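Local coordinates for probable glutamine synthetase (Pseudomonas aeruginosa, PDB 4HPP), which is a probable glutamine synthetase, with the N-terminal and catalytic domains of that family, and holds glutamic acid and a magnesium ion in this model, at residues H294-R306 / R382-A394. Residues are numbered along the deposited sequence; the frame is centred on the assembly and turned at random.
Sequences HHWSAAYACLGLR and RGIQALPATLGDA
The phenol ring of Y300 meets I384, Q385 and A386 obliquely, along its CD2–CE2 side. CD2 lies 3.9 Å from CG2 of I384, while CE2 comes within 3.8 Å of the methyl CB of A386; between these two apolar touches the ring passes the peptide joining Q385 to A386. Its placement follows from chi1 of -69°, which sets CG beside the backbone N, and although the CB bond of Y300 points away from 382-394, CB itself still rests against Q385 O. Beside the ring the two segments run roughly antiparallel, 140° between their directions, and are joined by a single beta bridge, Y300 with A386. Two backbone hydrogen bonds close it, both nearly in line with their carbonyls: L387 N gives to A299 O at 2.8 Å, and A301 N gives to Q385 O at 3.0 Å with an N-H...O angle of 167°. L387 lies alongside the pairing, its CB and CG against A299 O and its CD2 4.0 Å from CB of A301. At the other end I384 lies against the 301-302 part of the other segment, CG1 3.7 Å from A301 O and CD1 near CB of C302. The bridge thus ties two mostly irregular segments of the catalytic domain, with the side chain of A299 about 11 Å from the bound glutamic acid. Helix 261-281 covers one flank: L274 packs on A301 and L387, P275 on Q385 and P388, and A272 O accepts from Q385 NE2. Beyond the contact, 294-306 enters strand 303-304, which pairs in parallel with strand 312-315; the other segment turns into helix 391-399, N-capped by T390.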
# COMPACT_ATOMS: atom_id res chain seq x y z
N HIS A 294 23.50 41.04 -4.57
CA HIS A 294 24.86 40.84 -5.12
C HIS A 294 25.91 41.81 -4.59
O HIS A 294 25.59 42.90 -4.10
CB HIS A 294 24.81 40.79 -6.67
CG HIS A 294 24.27 39.48 -7.25
ND1 HIS A 294 24.95 38.31 -7.18
CD2 HIS A 294 23.08 39.20 -7.92
CE1 HIS A 294 24.23 37.33 -7.77
NE2 HIS A 294 23.08 37.88 -8.22
N HIS A 295 27.19 41.40 -4.70
CA HIS A 295 28.39 42.03 -4.07
C HIS A 295 28.38 43.45 -3.52
O HIS A 295 28.84 43.67 -2.41
CB HIS A 295 29.67 41.79 -4.91
CG HIS A 295 29.47 41.96 -6.40
ND1 HIS A 295 29.31 40.92 -7.24
CD2 HIS A 295 29.42 43.11 -7.20
CE1 HIS A 295 29.15 41.37 -8.50
NE2 HIS A 295 29.22 42.71 -8.47
N TRP A 296 27.88 44.42 -4.30
CA TRP A 296 27.95 45.84 -3.90
C TRP A 296 26.62 46.56 -3.91
O TRP A 296 26.48 47.59 -3.24
CB TRP A 296 28.97 46.59 -4.77
CG TRP A 296 28.38 47.61 -5.74
CD1 TRP A 296 27.80 47.37 -7.00
CD2 TRP A 296 28.28 49.09 -5.55
NE1 TRP A 296 27.37 48.54 -7.57
CE2 TRP A 296 27.62 49.61 -6.77
CE3 TRP A 296 28.65 49.99 -4.54
CZ2 TRP A 296 27.36 50.97 -6.94
CZ3 TRP A 296 28.38 51.35 -4.73
CH2 TRP A 296 27.75 51.83 -5.90
N SER A 297 25.65 46.01 -4.64
CA SER A 297 24.38 46.67 -5.02
C SER A 297 24.04 48.05 -4.39
O SER A 297 23.87 49.03 -5.11
CB SER A 297 23.20 45.69 -4.88
OG SER A 297 22.85 45.48 -3.53
N ALA A 298 23.94 48.09 -3.05
CA ALA A 298 23.61 49.30 -2.27
C ALA A 298 22.12 49.67 -2.23
O ALA A 298 21.59 49.92 -1.15
CB ALA A 298 24.47 50.50 -2.68
N ALA A 299 21.49 49.70 -3.42
CA ALA A 299 20.02 49.93 -3.64
C ALA A 299 19.52 51.26 -3.10
O ALA A 299 19.72 51.56 -1.91
CB ALA A 299 19.18 48.77 -3.09
N TYR A 300 18.84 52.04 -3.95
CA TYR A 300 18.54 53.44 -3.60
C TYR A 300 17.05 53.87 -3.45
O TYR A 300 16.12 53.22 -3.95
CB TYR A 300 19.27 54.41 -4.55
CG TYR A 300 20.81 54.48 -4.42
CD1 TYR A 300 21.64 53.62 -5.17
CD2 TYR A 300 21.43 55.43 -3.60
CE1 TYR A 300 23.03 53.69 -5.07
CE2 TYR A 300 22.82 55.51 -3.50
CZ TYR A 300 23.62 54.64 -4.23
OH TYR A 300 24.99 54.71 -4.14
N ALA A 301 16.84 54.98 -2.77
CA ALA A 301 15.49 55.50 -2.68
C ALA A 301 15.33 56.48 -3.82
O ALA A 301 15.74 57.63 -3.73
CB ALA A 301 15.24 56.17 -1.34
N CYS A 302 14.74 56.00 -4.90
CA CYS A 302 14.49 56.79 -6.10
C CYS A 302 13.10 56.38 -6.63
O CYS A 302 12.45 55.52 -6.07
CB CYS A 302 15.58 56.51 -7.14
SG CYS A 302 15.71 54.74 -7.55
N LEU A 303 12.69 56.98 -7.74
CA LEU A 303 11.38 56.73 -8.30
C LEU A 303 11.48 56.23 -9.75
O LEU A 303 12.50 56.43 -10.46
CB LEU A 303 10.55 58.01 -8.21
CG LEU A 303 9.09 58.03 -8.63
CD1 LEU A 303 8.20 57.97 -7.41
CD2 LEU A 303 8.87 59.37 -9.32
N GLY A 304 10.43 55.56 -10.20
CA GLY A 304 10.41 55.07 -11.56
C GLY A 304 9.04 55.17 -12.16
O GLY A 304 8.05 54.92 -11.51
N LEU A 305 8.98 55.56 -13.42
CA LEU A 305 7.78 55.30 -14.21
C LEU A 305 8.12 53.97 -14.88
O LEU A 305 7.26 53.12 -15.14
CB LEU A 305 7.61 56.43 -15.24
CG LEU A 305 6.37 56.61 -16.12
CD1 LEU A 305 5.07 56.55 -15.35
CD2 LEU A 305 6.45 57.93 -16.89
N ARG A 306 9.43 53.77 -14.99
CA ARG A 306 10.10 53.12 -16.10
C ARG A 306 10.59 51.74 -15.75
O ARG A 306 10.30 50.77 -16.45
CB ARG A 306 11.31 53.99 -16.49
CG ARG A 306 11.27 55.42 -15.91
CD ARG A 306 12.56 55.86 -15.22
NE ARG A 306 12.34 57.08 -14.45
CZ ARG A 306 13.27 57.78 -13.80
NH1 ARG A 306 14.55 57.41 -13.81
NH2 ARG A 306 12.90 58.87 -13.14
N ARG A 382 22.60 66.07 -5.71
CA ARG A 382 22.18 64.75 -5.24
C ARG A 382 21.24 64.90 -4.04
O ARG A 382 21.58 65.55 -3.05
CB ARG A 382 23.37 63.83 -4.91
CG ARG A 382 23.07 62.35 -5.14
CD ARG A 382 24.09 61.66 -6.04
NE ARG A 382 24.65 62.58 -7.05
CZ ARG A 382 25.66 62.32 -7.88
NH1 ARG A 382 26.28 61.13 -7.89
NH2 ARG A 382 26.07 63.26 -8.73
N GLY A 383 20.05 64.30 -4.17
CA GLY A 383 19.00 64.34 -3.13
C GLY A 383 18.42 62.96 -2.87
O GLY A 383 17.20 62.79 -2.79
N ILE A 384 19.31 61.99 -2.71
CA ILE A 384 18.99 60.58 -2.85
C ILE A 384 19.87 59.72 -1.92
O ILE A 384 21.11 59.77 -2.02
CB ILE A 384 19.13 60.18 -4.36
CG1 ILE A 384 17.79 60.39 -5.09
CG2 ILE A 384 19.70 58.78 -4.55
CD1 ILE A 384 17.78 60.08 -6.58
N GLN A 385 19.24 58.96 -1.01
CA GLN A 385 19.94 58.04 -0.05
C GLN A 385 20.04 56.55 -0.52
O GLN A 385 19.16 56.02 -1.22
CB GLN A 385 19.31 58.08 1.36
CG GLN A 385 18.81 59.44 1.85
CD GLN A 385 17.36 59.39 2.37
OE1 GLN A 385 16.48 58.82 1.72
NE2 GLN A 385 17.10 60.00 3.54
N ALA A 386 21.12 55.88 -0.14
CA ALA A 386 21.15 54.41 -0.19
C ALA A 386 20.25 53.82 0.92
O ALA A 386 20.20 54.33 2.07
CB ALA A 386 22.59 53.88 -0.07
N LEU A 387 19.53 52.75 0.57
CA LEU A 387 18.83 51.92 1.56
C LEU A 387 19.87 51.14 2.36
O LEU A 387 20.90 50.76 1.81
CB LEU A 387 17.81 50.99 0.87
CG LEU A 387 16.77 51.72 -0.01
CD1 LEU A 387 15.70 50.82 -0.59
CD2 LEU A 387 16.12 52.89 0.70
N PRO A 388 19.64 50.92 3.65
CA PRO A 388 20.64 50.19 4.43
C PRO A 388 20.99 48.81 3.84
O PRO A 388 20.38 48.37 2.85
CB PRO A 388 19.98 50.05 5.81
CG PRO A 388 18.54 50.39 5.62
CD PRO A 388 18.50 51.35 4.48
N ALA A 389 21.97 48.13 4.43
CA ALA A 389 22.47 46.89 3.87
C ALA A 389 22.38 45.70 4.83
O ALA A 389 22.63 44.59 4.43
CB ALA A 389 23.91 47.07 3.40
N THR A 390 22.06 45.94 6.10
CA THR A 390 21.82 44.86 7.07
C THR A 390 20.67 45.35 7.92
O THR A 390 20.36 46.54 7.93
CB THR A 390 23.03 44.61 8.03
OG1 THR A 390 23.31 45.82 8.74
CG2 THR A 390 24.30 44.14 7.29
N LEU A 391 20.07 44.46 8.68
CA LEU A 391 19.10 44.89 9.68
C LEU A 391 19.64 45.96 10.65
O LEU A 391 18.90 46.93 11.02
CB LEU A 391 18.62 43.68 10.46
CG LEU A 391 17.41 43.96 11.30
CD1 LEU A 391 16.37 44.76 10.52
CD2 LEU A 391 16.95 42.60 11.81
N GLY A 392 20.92 45.77 11.06
CA GLY A 392 21.60 46.69 12.03
C GLY A 392 21.59 48.12 11.55
O GLY A 392 21.07 49.06 12.21
N ASP A 393 22.15 48.29 10.36
CA ASP A 393 22.09 49.57 9.66
C ASP A 393 20.66 50.06 9.53
O ASP A 393 20.44 51.27 9.65
CB ASP A 393 22.83 49.51 8.31
CG ASP A 393 24.28 48.96 8.46
OD1 ASP A 393 24.73 48.81 9.63
OD2 ASP A 393 24.96 48.66 7.44
N ALA A 394 19.70 49.13 9.35
CA ALA A 394 18.33 49.59 9.11
C ALA A 394 17.79 50.09 10.39
O ALA A 394 17.11 51.10 10.39
CB ALA A 394 17.42 48.55 8.49